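Local coordinates for delta-1-pyrroline-5-carboxylate dehydrogenase, mitochondrial (Mus musculus, PDB 4E3X), which catalyses the NAD+-dependent oxidation of L-glutamate gamma-semialdehyde to glutamate, the second step of proline degradation, in mitochondria, at residues B[61-73]-B[250-263]. Sequence-based numbering, arbitrary orientation.
Sequences TEAIPCVVGDEEV and REAGLPPNIIQFVP. Unlike the reference sequence in segment 61-73: Thr-61 (reference Met).
Arg-250 reaches the hairpin turn of 61-73 edge-on: NH2 donates to the syn lone pair of Asp-70 OD1 at 2.6 Å, and the carboxylate and guanidinium planes lie only 14° apart, which identifies a nearly coplanar salt bridge. Its NH1 donates to Gly-69 O (3.0 Å), with NH1 tilted out of that carbonyl plane. Bends at chi2 and chi3 fold the arginine chain back, and NE bonds to Leu-254 O, so three backbone or carboxylate oxygens fix the guanidinium's rotation. With an alanine here the salt bridge is lost, which would probably leave the Asp-70 carboxylate without its cationic mate and Gly-69 O without one of its donors. Gly-69 N gives a straight bond (171°) to Gln-260 OE1 at 2.9 Å; Gln-260 NE2 donates to Asn-257 OD1 on a lone pair in the Asn-257 carbonyl plane, which with the bond to OE1 fixes the rotation of the Gln-260 amide. A water joins Gly-69 O, Asn-257 N and Gln-260 OE1. Val-67 and Phe-261 form an antiparallel hydrogen-bonded pair, Val-67 N to Phe-261 O being 2.9 Å. The Phe-261 ring, swung out by a chi1 of -169° that sets CG opposite the backbone N, brings CE2 to Ile-64 CG2 at 3.8 Å and turns an edge to Pro-65 O. That ring also meets Tyr-243 and Tyr-246 of helix 239-251 and Trp-232 edge-to-face. The single Val-67/Phe-261 bridge joins the mixed sheet that holds strands 62-68 and 71-73 to 259-261, an edge strand of the five-stranded parallel sheet of the NAD-binding domain, with helix 99-118 packed against Asn-257.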
loop_
_atom_site.group_PDB
_atom_site.type_symbol
_atom_site.label_atom_id
_atom_site.label_comp_id
_atom_site.label_asym_id
_atom_site.label_seq_id
_atom_site.Cartn_x
_atom_site.Cartn_y
_atom_site.Cartn_z
ATOM N N THR B 61 23.814 -15.075 31.366
ATOM C CA THR B 61 23.883 -15.000 29.917
ATOM C C THR B 61 22.977 -16.084 29.346
ATOM O O THR B 61 23.163 -17.267 29.656
ATOM C CB THR B 61 25.303 -15.288 29.404
ATOM O OG1 THR B 61 26.244 -14.410 30.035
ATOM C CG2 THR B 61 25.373 -15.122 27.887
ATOM N N GLU B 62 22.004 -15.703 28.518
ATOM C CA GLU B 62 21.181 -16.697 27.830
ATOM C C GLU B 62 21.773 -17.045 26.473
ATOM O O GLU B 62 22.068 -16.152 25.691
ATOM C CB GLU B 62 19.747 -16.197 27.630
ATOM C CG GLU B 62 18.843 -17.286 27.068
ATOM C CD GLU B 62 17.414 -16.845 26.824
ATOM O OE1 GLU B 62 17.119 -15.642 26.950
ATOM O OE2 GLU B 62 16.577 -17.709 26.485
ATOM N N ALA B 63 21.921 -18.339 26.196
ATOM C CA ALA B 63 22.344 -18.800 24.875
ATOM C C ALA B 63 21.105 -18.946 23.996
ATOM O O ALA B 63 20.288 -19.855 24.194
ATOM C CB ALA B 63 23.099 -20.122 24.978
ATOM N N ILE B 64 20.962 -18.032 23.039
ATOM C CA ILE B 64 19.748 -17.927 22.239
ATOM C C ILE B 64 20.018 -18.472 20.839
ATOM O O ILE B 64 20.820 -17.908 20.104
ATOM C CB ILE B 64 19.292 -16.447 22.144
ATOM C CG1 ILE B 64 18.928 -15.922 23.537
ATOM C CG2 ILE B 64 18.129 -16.286 21.168
ATOM C CD1 ILE B 64 18.564 -14.453 23.567
ATOM N N PRO B 65 19.349 -19.576 20.462
ATOM C CA PRO B 65 19.584 -20.170 19.143
ATOM C C PRO B 65 18.757 -19.478 18.063
ATOM O O PRO B 65 17.839 -18.715 18.372
ATOM C CB PRO B 65 19.067 -21.595 19.324
ATOM C CG PRO B 65 17.881 -21.395 20.235
ATOM C CD PRO B 65 18.322 -20.315 21.218
ATOM N N CYS B 66 19.081 -19.748 16.807
ATOM C CA CYS B 66 18.110 -19.520 15.748
ATOM C C CYS B 66 17.025 -20.588 15.905
ATOM O O CYS B 66 17.298 -21.698 16.386
ATOM C CB CYS B 66 18.761 -19.648 14.378
ATOM S SG CYS B 66 19.947 -18.351 13.999
ATOM N N VAL B 67 15.796 -20.263 15.526
ATOM C CA VAL B 67 14.716 -21.242 15.598
ATOM C C VAL B 67 14.046 -21.350 14.237
ATOM O O VAL B 67 13.491 -20.378 13.720
ATOM C CB VAL B 67 13.658 -20.911 16.683
ATOM C CG1 VAL B 67 12.609 -22.019 16.742
ATOM C CG2 VAL B 67 14.318 -20.733 18.043
ATOM N N VAL B 68 14.124 -22.544 13.657
ATOM C CA VAL B 68 13.469 -22.843 12.388
ATOM C C VAL B 68 12.502 -23.991 12.658
ATOM O O VAL B 68 12.913 -25.073 13.084
ATOM C CB VAL B 68 14.498 -23.215 11.307
ATOM C CG1 VAL B 68 13.804 -23.649 10.025
ATOM C CG2 VAL B 68 15.425 -22.033 11.054
ATOM N N GLY B 69 11.210 -23.741 12.463
ATOM C CA GLY B 69 10.202 -24.686 12.912
ATOM C C GLY B 69 10.259 -24.764 14.427
ATOM O O GLY B 69 10.081 -23.756 15.121
ATOM N N ASP B 70 10.537 -25.958 14.946
ATOM C CA ASP B 70 10.754 -26.131 16.378
ATOM C C ASP B 70 12.208 -26.460 16.676
ATOM O O ASP B 70 12.567 -26.744 17.818
ATOM C CB ASP B 70 9.829 -27.209 16.951
ATOM C CG ASP B 70 8.388 -26.759 16.995
ATOM O OD1 ASP B 70 8.164 -25.563 17.268
ATOM O OD2 ASP B 70 7.484 -27.586 16.747
ATOM N N GLU B 71 13.042 -26.414 15.645
ATOM C CA GLU B 71 14.451 -26.776 15.792
ATOM C C GLU B 71 15.304 -25.596 16.244
ATOM O O GLU B 71 15.237 -24.518 15.660
ATOM C CB GLU B 71 15.018 -27.330 14.478
ATOM C CG GLU B 71 16.478 -27.776 14.585
ATOM C CD GLU B 71 17.082 -28.246 13.264
ATOM O OE1 GLU B 71 16.375 -28.252 12.228
ATOM O OE2 GLU B 71 18.280 -28.609 13.270
ATOM N N GLU B 72 16.107 -25.807 17.281
ATOM C CA GLU B 72 17.072 -24.808 17.721
ATOM C C GLU B 72 18.371 -25.064 16.979
ATOM O O GLU B 72 18.922 -26.167 17.035
ATOM C CB GLU B 72 17.282 -24.882 19.234
ATOM C CG GLU B 72 16.012 -24.634 20.030
ATOM C CD GLU B 72 16.240 -24.581 21.530
ATOM O OE1 GLU B 72 17.397 -24.730 21.970
ATOM O OE2 GLU B 72 15.254 -24.384 22.274
ATOM N N VAL B 73 18.838 -24.054 16.253
ATOM C CA VAL B 73 19.978 -24.228 15.357
ATOM C C VAL B 73 21.099 -23.255 15.705
ATOM O O VAL B 73 20.857 -22.070 15.926
ATOM C CB VAL B 73 19.570 -24.001 13.884
ATOM C CG1 VAL B 73 20.714 -24.359 12.953
ATOM C CG2 VAL B 73 18.322 -24.812 13.546
ATOM N N ARG B 250 5.131 -18.536 20.594
ATOM C CA ARG B 250 5.067 -19.982 20.408
ATOM C C ARG B 250 4.219 -20.642 21.497
ATOM O O ARG B 250 3.390 -21.504 21.202
ATOM C CB ARG B 250 6.473 -20.593 20.321
ATOM C CG ARG B 250 7.350 -19.992 19.209
ATOM C CD ARG B 250 6.717 -20.086 17.811
ATOM N NE ARG B 250 6.187 -21.425 17.585
ATOM C CZ ARG B 250 6.922 -22.475 17.236
ATOM N NH1 ARG B 250 8.223 -22.344 17.007
ATOM N NH2 ARG B 250 6.347 -23.663 17.112
ATOM N N GLU B 251 4.410 -20.228 22.745
ATOM C CA GLU B 251 3.643 -20.798 23.851
ATOM C C GLU B 251 2.158 -20.462 23.750
ATOM O O GLU B 251 1.314 -21.232 24.215
ATOM C CB GLU B 251 4.190 -20.320 25.196
ATOM C CG GLU B 251 5.575 -20.837 25.533
ATOM C CD GLU B 251 6.048 -20.333 26.883
ATOM O OE1 GLU B 251 5.189 -20.075 27.755
ATOM O OE2 GLU B 251 7.269 -20.192 27.072
ATOM N N ALA B 252 1.850 -19.325 23.125
ATOM C CA ALA B 252 0.470 -18.879 22.933
ATOM C C ALA B 252 -0.204 -19.610 21.776
ATOM O O ALA B 252 -1.376 -19.371 21.486
ATOM C CB ALA B 252 0.420 -17.367 22.705
ATOM N N GLY B 253 0.545 -20.474 21.096
ATOM C CA GLY B 253 -0.033 -21.331 20.078
ATOM C C GLY B 253 0.369 -21.041 18.640
ATOM O O GLY B 253 -0.188 -21.635 17.715
ATOM N N LEU B 254 1.328 -20.147 18.425
ATOM C CA LEU B 254 1.798 -19.933 17.059
ATOM C C LEU B 254 2.431 -21.230 16.548
ATOM O O LEU B 254 3.351 -21.752 17.173
ATOM C CB LEU B 254 2.817 -18.793 17.012
ATOM C CG LEU B 254 3.209 -18.378 15.592
ATOM C CD1 LEU B 254 2.081 -17.599 14.942
ATOM C CD2 LEU B 254 4.470 -17.548 15.623
ATOM N N PRO B 255 1.934 -21.766 15.422
ATOM C CA PRO B 255 2.466 -23.040 14.927
ATOM C C PRO B 255 3.912 -22.916 14.451
ATOM O O PRO B 255 4.386 -21.805 14.188
ATOM C CB PRO B 255 1.548 -23.362 13.737
ATOM C CG PRO B 255 0.301 -22.596 13.995
ATOM C CD PRO B 255 0.766 -21.323 14.642
ATOM N N PRO B 256 4.620 -24.048 14.345
ATOM C CA PRO B 256 5.979 -23.992 13.799
ATOM C C PRO B 256 6.017 -23.482 12.358
ATOM O O PRO B 256 5.060 -23.664 11.594
ATOM C CB PRO B 256 6.454 -25.454 13.868
ATOM C CG PRO B 256 5.205 -26.259 13.953
ATOM C CD PRO B 256 4.219 -25.419 14.705
ATOM N N ASN B 257 7.129 -22.839 12.015
ATOM C CA ASN B 257 7.408 -22.364 10.657
ATOM C C ASN B 257 6.579 -21.173 10.201
ATOM O O ASN B 257 6.617 -20.808 9.023
ATOM C CB ASN B 257 7.328 -23.503 9.646
ATOM C CG ASN B 257 8.349 -24.578 9.932
ATOM O OD1 ASN B 257 9.560 -24.319 9.948
ATOM N ND2 ASN B 257 7.873 -25.791 10.206
ATOM N N ILE B 258 5.832 -20.565 11.118
ATOM C CA ILE B 258 5.107 -19.342 10.789
ATOM C C ILE B 258 5.979 -18.093 11.006
ATOM O O ILE B 258 6.001 -17.185 10.167
ATOM C CB ILE B 258 3.783 -19.240 11.560
ATOM C CG1 ILE B 258 2.943 -20.515 11.343
ATOM C CG2 ILE B 258 3.010 -17.971 11.164
ATOM C CD1 ILE B 258 2.795 -20.964 9.869
ATOM N N ILE B 259 6.703 -18.046 12.123
ATOM C CA ILE B 259 7.749 -17.046 12.310
ATOM C C ILE B 259 9.039 -17.797 12.609
ATOM O O ILE B 259 9.113 -18.542 13.590
ATOM C CB ILE B 259 7.446 -16.035 13.437
ATOM C CG1 ILE B 259 6.186 -15.216 13.112
ATOM C CG2 ILE B 259 8.640 -15.100 13.624
ATOM C CD1 ILE B 259 5.756 -14.291 14.233
ATOM N N GLN B 260 10.033 -17.634 11.736
ATOM C CA GLN B 260 11.354 -18.203 11.944
ATOM C C GLN B 260 12.210 -17.154 12.644
ATOM O O GLN B 260 12.259 -15.997 12.218
ATOM C CB GLN B 260 11.979 -18.606 10.603
ATOM C CG GLN B 260 11.039 -19.385 9.677
ATOM C CD GLN B 260 10.789 -20.827 10.104
ATOM O OE1 GLN B 260 10.613 -21.122 11.287
ATOM N NE2 GLN B 260 10.734 -21.732 9.123
ATOM N N PHE B 261 12.838 -17.543 13.753
ATOM C CA PHE B 261 13.621 -16.611 14.555
ATOM C C PHE B 261 15.061 -16.694 14.067
ATOM O O PHE B 261 15.790 -17.639 14.400
ATOM C CB PHE B 261 13.507 -16.975 16.042
ATOM C CG PHE B 261 14.066 -15.928 16.965
ATOM C CD1 PHE B 261 13.301 -14.829 17.320
ATOM C CD2 PHE B 261 15.349 -16.058 17.494
ATOM C CE1 PHE B 261 13.815 -13.857 18.170
ATOM C CE2 PHE B 261 15.872 -15.098 18.340
ATOM C CZ PHE B 261 15.104 -13.998 18.682
ATOM N N VAL B 262 15.456 -15.729 13.238
ATOM C CA VAL B 262 16.718 -15.821 12.521
ATOM C C VAL B 262 17.567 -14.551 12.590
ATOM O O VAL B 262 17.702 -13.819 11.605
ATOM C CB VAL B 262 16.516 -16.287 11.057
ATOM C CG1 VAL B 262 16.175 -17.767 11.034
ATOM C CG2 VAL B 262 15.430 -15.480 10.360
ATOM N N PRO B 263 18.184 -14.310 13.754
ATOM C CA PRO B 263 19.258 -13.312 13.817
ATOM C C PRO B 263 20.275 -13.564 12.712
ATOM O O PRO B 263 20.522 -14.716 12.359
ATOM C CB PRO B 263 19.911 -13.585 15.177
ATOM C CG PRO B 263 18.850 -14.288 15.986
ATOM C CD PRO B 263 18.054 -15.080 15.005
HETATM O O HOH W 1 9.016 -21.585 13.762
#